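Side-chain contacts in probable glutathione reductase (Sinorhizobium meliloti, PDB 4DNA), which probably catalyses the NADPH-dependent reduction of glutathione disulfide to reduced glutathione, as a homodimer that binds one FAD per subunit: residues 143-148 against 158-163; 164-169 against 187-192. All blocks are in the same frame, centred on the assembly; numbering follows the deposited sequence.

Contact 1 (143-148 against 158-163); sequences GHPSPH and ITSNEA
The capping box of Thr159 and Glu162 starts helix 160-163, and there Thr159 and Asn161 meet the ring of Pro145, the last residue of strand 143-145. The proline crosses the threonine side chain at about a right angle, its CB 3.8 Å from Thr159 CB and equally near the methyl CG2. At its other end CD lies 3.4 Å from Asn161 ND2, a van der Waals touch of ring methylene on amide nitrogen. Between them CG comes 4.1 Å from Ser160 OG, so the one ring spans the N-cap residue and the first helical turn.

Within the box, Thr159 N gives a nearly straight bond (165°) to Glu162 OE1 at 2.8 Å, while Thr159 OG1 donates to that same OE1 at 3.1 Å from above the carboxylate plane. Both donors arrive on one face of the carboxylate. A chi1 of 66° sets OG1 between the backbone N and the carbonyl carbon, where it also accepts a weak capping bond from Asn161 N, and puts CG2 beside the backbone N, where it touches Pro145 CB. A valine here would probably leave Asn161 N without its cap and Glu162 OE1 without one of its two donors.

The fold gives this corner its setting: strand 143-145 pairs antiparallel with strand 266-268 in a two-stranded sheet of its own, and the capped helix begins beside the bound FAD, the Ser160 side chain lying about 4 Å from it. Pro145 also rests on Arg266 of the paired strand. On the strand itself, His144 turns its ring so that ND1 meets Pro145 O at 2.9 Å, with the acceptor in the imidazole plane but the donor above the carbonyl plane.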
ATOM      1  N   GLY A 143     -16.063 -25.150   6.337  1.00 71.24           N
ATOM      2  CA  GLY A 143     -17.518 -25.020   6.305  1.00 71.33           C
ATOM      3  C   GLY A 143     -18.065 -24.852   4.900  1.00 71.47           C
ATOM      4  O   GLY A 143     -17.412 -25.219   3.930  1.00 71.28           O
ATOM      5  N   HIS A 144     -19.268 -24.291   4.803  1.00 71.55           N
ATOM      6  CA  HIS A 144     -19.973 -24.074   3.538  1.00 70.11           C
ATOM      7  C   HIS A 144     -20.975 -22.981   3.752  1.00 73.30           C
ATOM      8  O   HIS A 144     -21.325 -22.701   4.899  1.00 73.80           O
ATOM      9  CB  HIS A 144     -20.683 -25.342   3.073  1.00 73.36           C
ATOM     10  CG  HIS A 144     -21.678 -25.896   4.072  1.00 75.12           C
ATOM     11  ND1 HIS A 144     -22.854 -25.296   4.337  1.00 75.64           N
ATOM     12  CD2 HIS A 144     -21.634 -27.037   4.872  1.00 74.97           C
ATOM     13  CE1 HIS A 144     -23.524 -26.010   5.258  1.00 79.42           C
ATOM     14  NE2 HIS A 144     -22.774 -27.074   5.585  1.00 77.06           N
ATOM     15  N   PRO A 145     -21.474 -22.350   2.668  1.00 72.42           N
ATOM     16  CA  PRO A 145     -22.421 -21.259   2.906  1.00 72.54           C
ATOM     17  C   PRO A 145     -23.684 -21.804   3.539  1.00 75.68           C
ATOM     18  O   PRO A 145     -24.077 -22.929   3.247  1.00 75.57           O
ATOM     19  CB  PRO A 145     -22.723 -20.728   1.504  1.00 70.78           C
ATOM     20  CG  PRO A 145     -21.602 -21.230   0.645  1.00 70.72           C
ATOM     21  CD  PRO A 145     -21.224 -22.555   1.232  1.00 70.66           C
ATOM     22  N   SER A 146     -24.292 -21.014   4.417  1.00 79.37           N
ATOM     23  CA  SER A 146     -25.510 -21.420   5.110  1.00 80.17           C
ATOM     24  C   SER A 146     -26.681 -21.608   4.151  1.00 80.67           C
ATOM     25  O   SER A 146     -26.998 -20.709   3.374  1.00 82.27           O
ATOM     26  CB  SER A 146     -25.894 -20.396   6.185  1.00 80.24           C
ATOM     27  OG  SER A 146     -24.844 -20.214   7.120  1.00 78.71           O
ATOM     28  N   PRO A 147     -27.315 -22.790   4.184  1.00 85.26           N
ATOM     29  CA  PRO A 147     -28.610 -22.876   3.538  1.00 85.91           C
ATOM     30  C   PRO A 147     -29.640 -22.367   4.536  1.00 88.23           C
ATOM     31  O   PRO A 147     -29.518 -22.611   5.751  1.00 88.88           O
ATOM     32  CB  PRO A 147     -28.794 -24.379   3.284  1.00 90.01           C
ATOM     33  CG  PRO A 147     -27.619 -25.074   3.924  1.00 93.29           C
ATOM     34  CD  PRO A 147     -26.928 -24.070   4.800  1.00 87.37           C
ATOM     35  N   HIS A 148     -30.632 -21.640   4.039  1.00 88.31           N
ATOM     36  CA  HIS A 148     -31.622 -21.066   4.917  1.00 87.99           C
ATOM     37  C   HIS A 148     -32.936 -21.732   4.703  1.00 87.71           C
ATOM     38  O   HIS A 148     -33.913 -21.084   4.308  1.00 88.66           O
ATOM     39  CB  HIS A 148     -31.677 -19.560   4.710  1.00 87.55           C
ATOM     40  CG  HIS A 148     -30.456 -18.851   5.239  1.00 89.40           C
ATOM     41  ND1 HIS A 148     -30.436 -18.233   6.442  1.00 91.01           N
ATOM     42  CD2 HIS A 148     -29.170 -18.718   4.705  1.00 85.29           C
ATOM     43  CE1 HIS A 148     -29.210 -17.712   6.660  1.00 87.01           C
ATOM     44  NE2 HIS A 148     -28.436 -18.008   5.594  1.00 82.71           N
ATOM     45  N   ILE A 158     -28.823 -17.628  -4.649  1.00 68.99           N
ATOM     46  CA  ILE A 158     -27.460 -18.079  -4.891  1.00 69.30           C
ATOM     47  C   ILE A 158     -26.541 -17.880  -3.686  1.00 69.13           C
ATOM     48  O   ILE A 158     -26.837 -17.095  -2.785  1.00 68.04           O
ATOM     49  CB  ILE A 158     -26.844 -17.450  -6.160  1.00 69.36           C
ATOM     50  CG1 ILE A 158     -26.887 -15.922  -6.108  1.00 67.41           C
ATOM     51  CG2 ILE A 158     -27.534 -17.976  -7.403  1.00 67.60           C
ATOM     52  CD1 ILE A 158     -25.971 -15.267  -7.118  1.00 65.01           C
ATOM     53  N   THR A 159     -25.438 -18.624  -3.664  1.00 70.23           N
ATOM     54  CA  THR A 159     -24.397 -18.406  -2.670  1.00 69.09           C
ATOM     55  C   THR A 159     -23.132 -17.997  -3.402  1.00 70.07           C
ATOM     56  O   THR A 159     -23.097 -17.969  -4.633  1.00 69.75           O
ATOM     57  CB  THR A 159     -24.105 -19.662  -1.822  1.00 70.59           C
ATOM     58  OG1 THR A 159     -23.554 -20.689  -2.650  1.00 71.48           O
ATOM     59  CG2 THR A 159     -25.351 -20.173  -1.149  1.00 70.39           C
ATOM     60  N   SER A 160     -22.091 -17.692  -2.640  1.00 68.72           N
ATOM     61  CA  SER A 160     -20.787 -17.431  -3.212  1.00 67.37           C
ATOM     62  C   SER A 160     -20.245 -18.636  -4.001  1.00 69.38           C
ATOM     63  O   SER A 160     -19.378 -18.491  -4.873  1.00 68.59           O
ATOM     64  CB  SER A 160     -19.822 -16.992  -2.117  1.00 65.47           C
ATOM     65  OG  SER A 160     -19.788 -17.916  -1.045  1.00 63.60           O
ATOM     66  N   ASN A 161     -20.748 -19.829  -3.704  1.00 69.74           N
ATOM     67  CA  ASN A 161     -20.405 -20.963  -4.525  1.00 69.50           C
ATOM     68  C   ASN A 161     -20.796 -20.681  -5.965  1.00 70.83           C
ATOM     69  O   ASN A 161     -19.972 -20.828  -6.859  1.00 74.13           O
ATOM     70  CB  ASN A 161     -21.064 -22.235  -4.010  1.00 72.09           C
ATOM     71  CG  ASN A 161     -20.306 -22.852  -2.846  1.00 70.93           C
ATOM     72  OD1 ASN A 161     -19.108 -22.657  -2.711  1.00 69.66           O
ATOM     73  ND2 ASN A 161     -21.004 -23.605  -2.008  1.00 70.74           N
ATOM     74  N   GLU A 162     -22.028 -20.223  -6.189  1.00 71.52           N
ATOM     75  CA  GLU A 162     -22.526 -20.007  -7.553  1.00 72.45           C
ATOM     76  C   GLU A 162     -22.221 -18.634  -8.088  1.00 70.20           C
ATOM     77  O   GLU A 162     -22.413 -18.384  -9.280  1.00 70.98           O
ATOM     78  CB  GLU A 162     -24.032 -20.203  -7.652  1.00 71.95           C
ATOM     79  CG  GLU A 162     -24.498 -21.595  -7.320  1.00 72.46           C
ATOM     80  CD  GLU A 162     -24.634 -21.771  -5.841  1.00 74.25           C
ATOM     81  OE1 GLU A 162     -25.270 -20.896  -5.206  1.00 73.92           O
ATOM     82  OE2 GLU A 162     -24.080 -22.756  -5.315  1.00 75.99           O
ATOM     83  N   ALA A 163     -21.778 -17.735  -7.223  1.00 68.90           N
ATOM     84  CA  ALA A 163     -21.644 -16.350  -7.632  1.00 68.14           C
ATOM     85  C   ALA A 163     -20.571 -16.214  -8.694  1.00 68.01           C
ATOM     86  O   ALA A 163     -20.790 -15.609  -9.749  1.00 68.40           O
ATOM     87  CB  ALA A 163     -21.339 -15.470  -6.441  1.00 67.48           C
TER

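Contact 2 (164-169 against 187-192); sequences FDLPAL and NIFHGL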
ATOM      1  N   PHE A 164     -19.416 -16.814  -8.432  1.00 67.35           N
ATOM      2  CA  PHE A 164     -18.302 -16.722  -9.361  1.00 67.04           C
ATOM      3  C   PHE A 164     -18.627 -17.316 -10.722  1.00 68.04           C
ATOM      4  O   PHE A 164     -18.067 -16.884 -11.737  1.00 68.22           O
ATOM      5  CB  PHE A 164     -17.064 -17.404  -8.787  1.00 65.97           C
ATOM      6  CG  PHE A 164     -16.567 -16.784  -7.525  1.00 64.57           C
ATOM      7  CD1 PHE A 164     -15.968 -15.522  -7.541  1.00 64.08           C
ATOM      8  CD2 PHE A 164     -16.696 -17.450  -6.322  1.00 65.42           C
ATOM      9  CE1 PHE A 164     -15.511 -14.934  -6.372  1.00 63.65           C
ATOM     10  CE2 PHE A 164     -16.238 -16.871  -5.148  1.00 64.68           C
ATOM     11  CZ  PHE A 164     -15.637 -15.615  -5.177  1.00 63.05           C
ATOM     12  N   ASP A 165     -19.538 -18.287 -10.739  1.00 67.78           N
ATOM     13  CA  ASP A 165     -19.769 -19.088 -11.932  1.00 69.27           C
ATOM     14  C   ASP A 165     -21.166 -18.981 -12.525  1.00 70.26           C
ATOM     15  O   ASP A 165     -21.595 -19.891 -13.236  1.00 71.70           O
ATOM     16  CB  ASP A 165     -19.456 -20.567 -11.659  1.00 70.77           C
ATOM     17  CG  ASP A 165     -17.976 -20.836 -11.460  1.00 70.72           C
ATOM     18  OD1 ASP A 165     -17.137 -20.225 -12.157  1.00 68.23           O
ATOM     19  OD2 ASP A 165     -17.652 -21.683 -10.604  1.00 73.15           O
ATOM     20  N   LEU A 166     -21.879 -17.892 -12.255  1.00 69.49           N
ATOM     21  CA  LEU A 166     -23.182 -17.716 -12.892  1.00 71.28           C
ATOM     22  C   LEU A 166     -23.027 -17.887 -14.407  1.00 71.75           C
ATOM     23  O   LEU A 166     -22.053 -17.406 -14.986  1.00 71.32           O
ATOM     24  CB  LEU A 166     -23.787 -16.350 -12.572  1.00 70.70           C
ATOM     25  CG  LEU A 166     -24.207 -16.118 -11.127  1.00 70.22           C
ATOM     26  CD1 LEU A 166     -24.464 -14.647 -10.889  1.00 66.67           C
ATOM     27  CD2 LEU A 166     -25.450 -16.922 -10.811  1.00 73.60           C
ATOM     28  N   PRO A 167     -23.965 -18.605 -15.048  1.00 73.11           N
ATOM     29  CA  PRO A 167     -23.888 -18.799 -16.499  1.00 74.12           C
ATOM     30  C   PRO A 167     -24.001 -17.502 -17.306  1.00 73.17           C
ATOM     31  O   PRO A 167     -23.569 -17.458 -18.461  1.00 72.76           O
ATOM     32  CB  PRO A 167     -25.074 -19.730 -16.785  1.00 75.54           C
ATOM     33  CG  PRO A 167     -25.241 -20.499 -15.518  1.00 74.61           C
ATOM     34  CD  PRO A 167     -24.984 -19.481 -14.440  1.00 73.68           C
ATOM     35  N   ALA A 168     -24.593 -16.473 -16.708  1.00 73.08           N
ATOM     36  CA  ALA A 168     -24.652 -15.144 -17.317  1.00 71.57           C
ATOM     37  C   ALA A 168     -24.586 -14.094 -16.230  1.00 71.35           C
ATOM     38  O   ALA A 168     -24.824 -14.374 -15.046  1.00 71.97           O
ATOM     39  CB  ALA A 168     -25.919 -14.970 -18.134  1.00 72.74           C
ATOM     40  N   LEU A 169     -24.262 -12.878 -16.632  1.00 70.32           N
ATOM     41  CA  LEU A 169     -24.170 -11.783 -15.695  1.00 69.79           C
ATOM     42  C   LEU A 169     -25.552 -11.176 -15.471  1.00 70.73           C
ATOM     43  O   LEU A 169     -26.178 -10.701 -16.418  1.00 71.25           O
ATOM     44  CB  LEU A 169     -23.216 -10.739 -16.242  1.00 69.13           C
ATOM     45  CG  LEU A 169     -23.092  -9.474 -15.421  1.00 69.30           C
ATOM     46  CD1 LEU A 169     -22.082  -9.679 -14.295  1.00 66.83           C
ATOM     47  CD2 LEU A 169     -22.682  -8.343 -16.347  1.00 70.15           C
ATOM     48  N   ASN A 187     -19.960  -4.781  -4.161  1.00 62.73           N
ATOM     49  CA  ASN A 187     -19.014  -3.925  -4.859  1.00 64.40           C
ATOM     50  C   ASN A 187     -18.515  -4.527  -6.174  1.00 63.35           C
ATOM     51  O   ASN A 187     -18.376  -3.803  -7.162  1.00 62.78           O
ATOM     52  CB  ASN A 187     -17.869  -3.527  -3.942  1.00 61.14           C
ATOM     53  CG  ASN A 187     -18.261  -2.404  -3.018  1.00 63.94           C
ATOM     54  OD1 ASN A 187     -18.246  -1.239  -3.411  1.00 67.90           O
ATOM     55  ND2 ASN A 187     -18.631  -2.739  -1.790  1.00 63.18           N
ATOM     56  N   ILE A 188     -18.262  -5.836  -6.189  1.00 61.48           N
ATOM     57  CA  ILE A 188     -17.813  -6.481  -7.411  1.00 61.94           C
ATOM     58  C   ILE A 188     -18.896  -6.296  -8.478  1.00 63.13           C
ATOM     59  O   ILE A 188     -18.647  -5.712  -9.534  1.00 63.18           O
ATOM     60  CB  ILE A 188     -17.435  -7.973  -7.198  1.00 61.33           C
ATOM     61  CG1 ILE A 188     -16.090  -8.086  -6.473  1.00 59.82           C
ATOM     62  CG2 ILE A 188     -17.310  -8.700  -8.525  1.00 61.31           C
ATOM     63  CD1 ILE A 188     -15.905  -9.377  -5.718  1.00 58.66           C
ATOM     64  N   PHE A 189     -20.110  -6.744  -8.183  1.00 63.14           N
ATOM     65  CA  PHE A 189     -21.187  -6.653  -9.154  1.00 64.12           C
ATOM     66  C   PHE A 189     -21.464  -5.226  -9.590  1.00 65.06           C
ATOM     67  O   PHE A 189     -21.635  -4.977 -10.782  1.00 66.05           O
ATOM     68  CB  PHE A 189     -22.460  -7.353  -8.666  1.00 64.01           C
ATOM     69  CG  PHE A 189     -22.360  -8.848  -8.696  1.00 64.12           C
ATOM     70  CD1 PHE A 189     -21.935  -9.508  -9.852  1.00 65.23           C
ATOM     71  CD2 PHE A 189     -22.666  -9.604  -7.577  1.00 63.98           C
ATOM     72  CE1 PHE A 189     -21.823 -10.888  -9.893  1.00 64.11           C
ATOM     73  CE2 PHE A 189     -22.566 -10.986  -7.613  1.00 64.36           C
ATOM     74  CZ  PHE A 189     -22.138 -11.630  -8.770  1.00 64.13           C
ATOM     75  N   HIS A 190     -21.490  -4.291  -8.643  1.00 64.54           N
ATOM     76  CA  HIS A 190     -21.750  -2.895  -8.992  1.00 66.06           C
ATOM     77  C   HIS A 190     -20.741  -2.390  -9.969  1.00 66.19           C
ATOM     78  O   HIS A 190     -21.107  -1.835 -10.998  1.00 67.03           O
ATOM     79  CB  HIS A 190     -21.790  -1.971  -7.781  1.00 66.86           C
ATOM     80  CG  HIS A 190     -22.037  -0.527  -8.149  1.00 68.18           C
ATOM     81  ND1 HIS A 190     -23.280  -0.018  -8.296  1.00 70.61           N
ATOM     82  CD2 HIS A 190     -21.152   0.511  -8.441  1.00 67.14           C
ATOM     83  CE1 HIS A 190     -23.197   1.274  -8.647  1.00 70.30           C
ATOM     84  NE2 HIS A 190     -21.896   1.599  -8.737  1.00 69.10           N
ATOM     85  N   GLY A 191     -19.464  -2.588  -9.642  1.00 65.56           N
ATOM     86  CA  GLY A 191     -18.348  -2.219 -10.504  1.00 65.53           C
ATOM     87  C   GLY A 191     -18.539  -2.737 -11.913  1.00 66.23           C
ATOM     88  O   GLY A 191     -18.179  -2.063 -12.884  1.00 67.81           O
ATOM     89  N   LEU A 192     -19.133  -3.923 -12.023  1.00 65.52           N
ATOM     90  CA  LEU A 192     -19.366  -4.545 -13.321  1.00 66.13           C
ATOM     91  C   LEU A 192     -20.682  -4.125 -14.025  1.00 67.20           C
ATOM     92  O   LEU A 192     -20.998  -4.623 -15.109  1.00 67.28           O
ATOM     93  CB  LEU A 192     -19.227  -6.065 -13.197  1.00 64.32           C
ATOM     94  CG  LEU A 192     -17.887  -6.595 -12.668  1.00 62.47           C
ATOM     95  CD1 LEU A 192     -17.951  -8.094 -12.460  1.00 62.31           C
ATOM     96  CD2 LEU A 192     -16.714  -6.253 -13.562  1.00 61.98           C
TER
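The bond from Gly191 N to Asn187 O, 3.0 Å long, belongs to the last turn of helix 180-191, the turn that carries Phe189 to Leu166 and Leu169. Leu192 N follows with a 3.1 Å bond to Ile188 O. The side chains of the two segments meet by apolar packing, with one methyl also near a backbone carbonyl, and Phe189 and Leu169 carry much of it. Leu166 CD1 approaches the far end of the phenylalanine ring, 4.4 Å from Phe189 CZ, whereas Leu169 CD1 lies 4.4 Å from Phe189 CD1, nearer the root of the ring. The two leucines thus meet it at different points along its length, each at an oblique slant.

Leu169 leaves its backbone without heading for the helix; with CG anti to the backbone N (chi1 175°), its branched end swings closer. There the second methyl, CD2, comes 4.3 Å from Leu192 O, and CD1 lies 4.7 Å from Leu192 CB. Phe189 behaves alike, since CG stands anti to the carbonyl carbon (chi1 -73°) and the ring ends close to the loop.

Trp81, at the start of helix 81-106, touches both Leu169 and Phe189, and its NE1 donates to Leu166 O. Loop 164-169, helix 81-106 and the C-terminal end of helix 180-191 thus meet at Trp81, and Phe189 also rests on Thr196 of strand 195-199.

Overall arrangement
From the N terminus, strand 143-145 comes first, and contact 1 closes the loop whose nine residues 149-157 separate the two segments, the second of which holds helix 160-163 beside the bound FAD. The chain runs straight on into 164-169, where contact 2 opens; it closes only after strand 172-176 and most of helix 180-191, a Rossmann-type strand-turn-helix whose glycine-rich turn is part of the predicted NAD site. The two contacts are thus in series, neither nested nor crossed, with centres about 15 Å apart. They meet where Ile158 CD1 packs 4.1 Å from Leu166 CD2. Together they tie the two-stranded sheet to helix 160-163 and the following loop to the second nucleotide-binding unit.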